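Local coordinates for protein heme peroxidase (Bacteroides thetaiotaomicron, PDB 2GVK) that probably acts as a heme-dependent dye-decolorizing peroxidase, using hydrogen peroxide to oxidise dyes and other substrates, at residues Phe65-Gly70 with Phe122-Ile127; Ala152-Val157 with Val198-Leu203. All blocks are in the same frame, centred on the assembly; numbering follows the deposited sequence. Where two conformers were deposited one is given.

Contact 1: Phe65-Gly70 with Phe122-Ile127; sequences FSCTMG and FEFASI
Phe124 reaches from its helix to meet Phe65, just ahead of strand 66-72, and Cys67 on it. With CG anti to the backbone N (chi1 -163°), the ring extends from the helix toward the strand, and CB already rests against Phe65, 3.7 Å from Phe65 CZ. One atom further out, CG of Phe124 lies 3.5 Å from the same Phe65 CZ. The tightest approach comes at Phe124 CD2, which is 3.3 Å from Phe65 CZ, while CE2 beyond it passes alongside Phe65 CE2. The other branch turns to the cysteine: CD1 faces Cys67 SG, and CE1 comes within 3.5 Å of that sulfur. At the tip, Phe124 CZ meets Cys67 CB at 3.8 Å.

Phe65 and Cys67 thus divide the ring between them. Cys67 CB stands over one face in a CH-pi contact, 4.1 Å from the Phe124 ring centroid and 28° off its normal, and the sulfur approaches more obliquely, as a sulfur-aromatic contact. Phe65 lies on the same side of the ring plane, its own ring inclined by 35° in an oblique aromatic pair. No hydrogen bond crosses between the segments; the contact is buried and apolar.

This is helix-on-sheet packing within a ferredoxin-like half of the beta-barrel fold. Cys67 also touches Ile113 of the adjacent antiparallel strand 109-115, and helix 38-59 adds Phe49 against Cys67, Met52 against Phe124 and Met56 against Phe65.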
loop_
_atom_site.group_PDB
_atom_site.type_symbol
_atom_site.label_atom_id
_atom_site.label_comp_id
_atom_site.label_asym_id
_atom_site.label_seq_id
_atom_site.Cartn_x
_atom_site.Cartn_y
_atom_site.Cartn_z
ATOM N N PHE A 65 1.602 4.184 -15.138
ATOM C CA PHE A 65 2.352 4.956 -16.084
ATOM C C PHE A 65 1.556 5.232 -17.343
ATOM O O PHE A 65 0.952 4.323 -17.920
ATOM C CB PHE A 65 3.644 4.254 -16.489
ATOM C CG PHE A 65 4.448 5.051 -17.426
ATOM C CD1 PHE A 65 5.248 6.086 -16.947
ATOM C CD2 PHE A 65 4.255 4.935 -18.799
ATOM C CE1 PHE A 65 5.872 6.964 -17.819
ATOM C CE2 PHE A 65 4.847 5.810 -19.663
ATOM C CZ PHE A 65 5.673 6.841 -19.169
ATOM N N SER A 66 1.642 6.460 -17.826
ATOM C CA SER A 66 1.000 6.836 -19.054
ATOM C C SER A 66 1.771 7.977 -19.749
ATOM O O SER A 66 2.355 8.823 -19.080
ATOM C CB SER A 66 -0.414 7.285 -18.759
ATOM O OG SER A 66 -1.078 7.651 -19.920
ATOM N N CYS A 67 1.755 7.976 -21.081
ATOM C CA CYS A 67 2.256 9.074 -21.872
ATOM C C CYS A 67 1.378 9.213 -23.100
ATOM O O CYS A 67 0.974 8.216 -23.696
ATOM C CB CYS A 67 3.706 8.875 -22.304
ATOM S SG CYS A 67 4.451 10.355 -23.052
ATOM N N THR A 68 1.050 10.444 -23.443
ATOM C CA THR A 68 0.400 10.737 -24.714
ATOM C C THR A 68 1.305 11.644 -25.538
ATOM O O THR A 68 2.104 12.428 -24.981
ATOM C CB THR A 68 -0.951 11.405 -24.524
ATOM O OG1 THR A 68 -0.767 12.666 -23.919
ATOM C CG2 THR A 68 -1.830 10.581 -23.670
HETATM N N MSE A 69 1.196 11.508 -26.866
HETATM C CA MSE A 69 1.999 12.237 -27.815
HETATM C C MSE A 69 1.082 12.900 -28.823
HETATM O O MSE A 69 0.244 12.239 -29.435
HETATM C CB MSE A 69 2.918 11.267 -28.541
HETATM C CG MSE A 69 3.818 11.907 -29.586
HETATM SE SE MSE A 69 4.904 10.559 -30.495
HETATM C CE MSE A 69 6.034 11.775 -31.509
ATOM N N GLY A 70 1.262 14.200 -29.013
ATOM C CA GLY A 70 0.448 14.957 -29.940
ATOM C C GLY A 70 1.270 15.835 -30.852
ATOM O O GLY A 70 2.421 16.180 -30.542
ATOM N N PHE A 122 10.479 10.806 -15.456
ATOM C CA PHE A 122 11.828 11.203 -15.857
ATOM C C PHE A 122 12.449 10.170 -16.772
ATOM O O PHE A 122 13.032 10.508 -17.775
ATOM C CB PHE A 122 12.747 11.418 -14.631
ATOM C CG PHE A 122 14.198 11.391 -14.967
ATOM C CD1 PHE A 122 14.800 12.481 -15.559
ATOM C CD2 PHE A 122 14.956 10.231 -14.783
ATOM C CE1 PHE A 122 16.119 12.433 -15.933
ATOM C CE2 PHE A 122 16.296 10.192 -15.132
ATOM C CZ PHE A 122 16.867 11.286 -15.735
ATOM N N GLU A 123 12.316 8.908 -16.425
ATOM C CA GLU A 123 12.920 7.841 -17.214
ATOM C C GLU A 123 12.444 7.919 -18.678
ATOM O O GLU A 123 13.253 7.940 -19.621
ATOM C CB GLU A 123 12.563 6.474 -16.597
ATOM C CG GLU A 123 12.977 5.266 -17.425
ATOM C CD GLU A 123 14.407 4.921 -17.258
ATOM O OE1 GLU A 123 15.195 5.814 -16.854
ATOM O OE2 GLU A 123 14.753 3.728 -17.460
ATOM N N PHE A 124 11.144 7.971 -18.855
ATOM C CA PHE A 124 10.543 8.038 -20.174
ATOM C C PHE A 124 11.003 9.304 -20.911
ATOM O O PHE A 124 11.418 9.250 -22.060
ATOM C CB PHE A 124 9.015 8.029 -20.033
ATOM C CG PHE A 124 8.272 7.693 -21.322
ATOM C CD1 PHE A 124 7.989 8.677 -22.239
ATOM C CD2 PHE A 124 7.846 6.374 -21.589
ATOM C CE1 PHE A 124 7.275 8.385 -23.391
ATOM C CE2 PHE A 124 7.142 6.087 -22.715
ATOM C CZ PHE A 124 6.838 7.092 -23.619
ATOM N N ALA A 125 10.953 10.435 -20.222
ATOM C CA ALA A 125 11.341 11.682 -20.817
ATOM C C ALA A 125 12.818 11.699 -21.247
ATOM O O ALA A 125 13.153 12.291 -22.257
ATOM C CB ALA A 125 11.038 12.845 -19.861
ATOM N N SER A 126 13.687 11.041 -20.479
ATOM C CA SER A 126 15.101 11.005 -20.808
ATOM C C SER A 126 15.329 10.213 -22.102
ATOM O O SER A 126 16.186 10.565 -22.906
ATOM C CB SER A 126 15.930 10.421 -19.642
ATOM O OG SER A 126 15.775 9.018 -19.535
ATOM N N ILE A 127 14.545 9.166 -22.303
ATOM C CA ILE A 127 14.672 8.371 -23.509
ATOM C C ILE A 127 14.179 9.187 -24.723
ATOM O O ILE A 127 14.808 9.168 -25.770
ATOM C CB ILE A 127 13.948 7.032 -23.368
ATOM C CG1 ILE A 127 14.669 6.170 -22.298
ATOM C CG2 ILE A 127 13.913 6.305 -24.695
ATOM C CD1 ILE A 127 13.852 5.044 -21.759
#

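Contact 2: Ala152-Val157 with Val198-Leu203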
loop_
_atom_site.group_PDB
_atom_site.type_symbol
_atom_site.label_atom_id
_atom_site.label_comp_id
_atom_site.label_asym_id
_atom_site.label_seq_id
_atom_site.Cartn_x
_atom_site.Cartn_y
_atom_site.Cartn_z
ATOM N N ALA A 152 -7.038 21.747 -7.286
ATOM C CA ALA A 152 -6.282 22.693 -8.040
ATOM C C ALA A 152 -5.483 23.559 -7.049
ATOM O O ALA A 152 -5.758 23.561 -5.849
ATOM C CB ALA A 152 -7.198 23.558 -8.898
ATOM N N ILE A 153 -4.521 24.280 -7.551
ATOM C CA ILE A 153 -3.599 24.999 -6.697
ATOM C C ILE A 153 -4.314 26.158 -5.937
ATOM O O ILE A 153 -3.822 26.637 -4.909
ATOM C CB ILE A 153 -2.398 25.506 -7.528
ATOM C CG1 ILE A 153 -1.164 25.745 -6.633
ATOM C CG2 ILE A 153 -2.774 26.738 -8.321
ATOM C CD1 ILE A 153 0.111 25.877 -7.419
ATOM N N ILE A 154 -5.493 26.549 -6.427
ATOM C CA ILE A 154 -6.346 27.555 -5.744
ATOM C C ILE A 154 -7.170 26.944 -4.572
ATOM O O ILE A 154 -7.979 27.628 -3.958
ATOM C CB ILE A 154 -7.307 28.238 -6.738
ATOM C CG1 ILE A 154 -8.081 27.162 -7.530
ATOM C CG2 ILE A 154 -6.540 29.130 -7.646
ATOM C CD1 ILE A 154 -9.363 27.607 -8.044
ATOM N N GLY A 155 -6.988 25.650 -4.314
ATOM C CA GLY A 155 -7.520 25.013 -3.102
ATOM C C GLY A 155 -8.897 24.444 -3.221
ATOM O O GLY A 155 -9.534 24.153 -2.220
ATOM N N PHE A 156 -9.380 24.329 -4.452
ATOM C CA PHE A 156 -10.659 23.732 -4.743
ATOM C C PHE A 156 -10.421 22.467 -5.526
ATOM O O PHE A 156 -9.599 22.431 -6.405
ATOM C CB PHE A 156 -11.510 24.682 -5.596
ATOM C CG PHE A 156 -12.216 25.728 -4.813
ATOM C CD1 PHE A 156 -11.523 26.823 -4.295
ATOM C CD2 PHE A 156 -13.579 25.655 -4.606
ATOM C CE1 PHE A 156 -12.184 27.804 -3.592
ATOM C CE2 PHE A 156 -14.238 26.645 -3.917
ATOM C CZ PHE A 156 -13.535 27.701 -3.377
ATOM N N VAL A 157 -11.177 21.436 -5.220
ATOM C CA VAL A 157 -11.118 20.208 -5.988
ATOM C C VAL A 157 -11.475 20.495 -7.419
ATOM O O VAL A 157 -12.408 21.267 -7.706
ATOM C CB VAL A 157 -12.087 19.147 -5.412
ATOM C CG1 VAL A 157 -12.271 17.967 -6.397
ATOM C CG2 VAL A 157 -11.590 18.671 -4.037
ATOM N N VAL A 198 -1.936 36.139 -4.147
ATOM C CA VAL A 198 -2.131 37.102 -3.087
ATOM C C VAL A 198 -3.561 37.655 -3.127
ATOM O O VAL A 198 -4.264 37.642 -2.123
ATOM C CB VAL A 198 -1.091 38.247 -3.165
ATOM C CG1 VAL A 198 -1.443 39.339 -2.209
ATOM C CG2 VAL A 198 0.302 37.694 -2.873
ATOM N N ALA A 199 -4.026 38.018 -4.313
ATOM C CA ALA A 199 -5.389 38.508 -4.464
ATOM C C ALA A 199 -6.415 37.405 -4.152
ATOM O O ALA A 199 -7.441 37.668 -3.538
ATOM C CB ALA A 199 -5.593 39.023 -5.829
ATOM N N TRP A 200 -6.139 36.180 -4.615
ATOM C CA TRP A 200 -7.039 35.047 -4.388
ATOM C C TRP A 200 -7.193 34.750 -2.909
ATOM O O TRP A 200 -8.303 34.563 -2.417
ATOM C CB TRP A 200 -6.513 33.814 -5.109
ATOM C CG TRP A 200 -7.319 32.592 -4.892
ATOM C CD1 TRP A 200 -6.951 31.489 -4.196
ATOM C CD2 TRP A 200 -8.652 32.332 -5.385
ATOM N NE1 TRP A 200 -7.960 30.573 -4.194
ATOM C CE2 TRP A 200 -9.008 31.051 -4.945
ATOM C CE3 TRP A 200 -9.573 33.070 -6.149
ATOM C CZ2 TRP A 200 -10.244 30.465 -5.264
ATOM C CZ3 TRP A 200 -10.801 32.485 -6.462
ATOM C CH2 TRP A 200 -11.129 31.210 -6.002
ATOM N N ASN A 201 -6.072 34.722 -2.200
ATOM C CA ASN A 201 -6.073 34.370 -0.791
ATOM C C ASN A 201 -6.719 35.475 0.070
ATOM O O ASN A 201 -7.132 35.231 1.182
ATOM C CB ASN A 201 -4.638 34.078 -0.310
ATOM C CG ASN A 201 -4.104 32.715 -0.795
ATOM O OD1 ASN A 201 -4.866 31.795 -1.072
ATOM N ND2 ASN A 201 -2.797 32.568 -0.781
ATOM N N ALA A 202 -6.828 36.675 -0.479
ATOM C CA ALA A 202 -7.462 37.775 0.222
ATOM C C ALA A 202 -8.996 37.677 0.181
ATOM O O ALA A 202 -9.692 38.392 0.922
ATOM C CB ALA A 202 -6.997 39.117 -0.364
ATOM N N LEU A 203 -9.526 36.838 -0.721
ATOM C CA LEU A 203 -10.979 36.617 -0.828
ATOM C C LEU A 203 -11.476 35.712 0.270
ATOM O O LEU A 203 -10.889 34.661 0.517
ATOM C CB LEU A 203 -11.323 35.952 -2.158
ATOM C CG LEU A 203 -11.361 36.782 -3.407
ATOM C CD1 LEU A 203 -11.711 35.873 -4.584
ATOM C CD2 LEU A 203 -12.384 37.930 -3.270
#
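A tryptophan of helix 197-201 is anchored by one hydrogen bond and apolar packing to the loop that follows strand 136-145, in the C-terminal half of the fold. Trp200 NE1 donates to the carbonyl oxygen Ile154 O at 3.0 Å, on a lone pair and in the carbonyl plane. The bond is somewhat bent (145° at the hydrogen), with the acceptor 19° out of the indole plane. CG of Trp200 lies anti to the backbone N (chi1 177°), which sends the indole away from its helix toward the loop.

Ile154 also supplies cover: its CG2 sits over the face of the five-membered ring, 4.1 Å from the centroid, and its CB is 3.5 Å from Trp200 NE1. Phe156 comes to the indole edge instead, CE1 meeting Trp200 CZ2 at 3.7 Å. The carbonyl is presented by a type I turn from Ala152 to Gly155, closed by Gly155 N to Ala152 O at 2.9 Å. Gly155, with positive phi, appears to open the Gly-x-x-Asp-Gly signature of dye-decolorizing peroxidases, so the Trp200 contact lies right at the start of a motif associated with heme binding in this family.

Replacing Trp200 by an alanine would remove the indole donor of Ile154 O and is likely to open a gap beside Ile154 and Phe156. Elsewhere, Phe295 meets the indole edge-to-face, and Val211 packs on it from helix 205-212.

The two contacts follow one another along the chain: both segments of contact 1 precede those of contact 2. Their centres are about 30 Å apart and their nearest atoms about 20 Å, so they do not touch. Contact 1 lies in the N-terminal Dyp-type peroxidase region and contact 2 in the C-terminal one, yet one eight-stranded antiparallel sheet joins both halves: strand 66-72 lies beside 296-306, which neighbours 186-195, the strand leading into helix 197-201. Phe122 of the second subunit packs on Ile153, so the helix of contact 1 in one subunit meets the loop of contact 2 in another, and the assembly brings together what the single chain keeps apart.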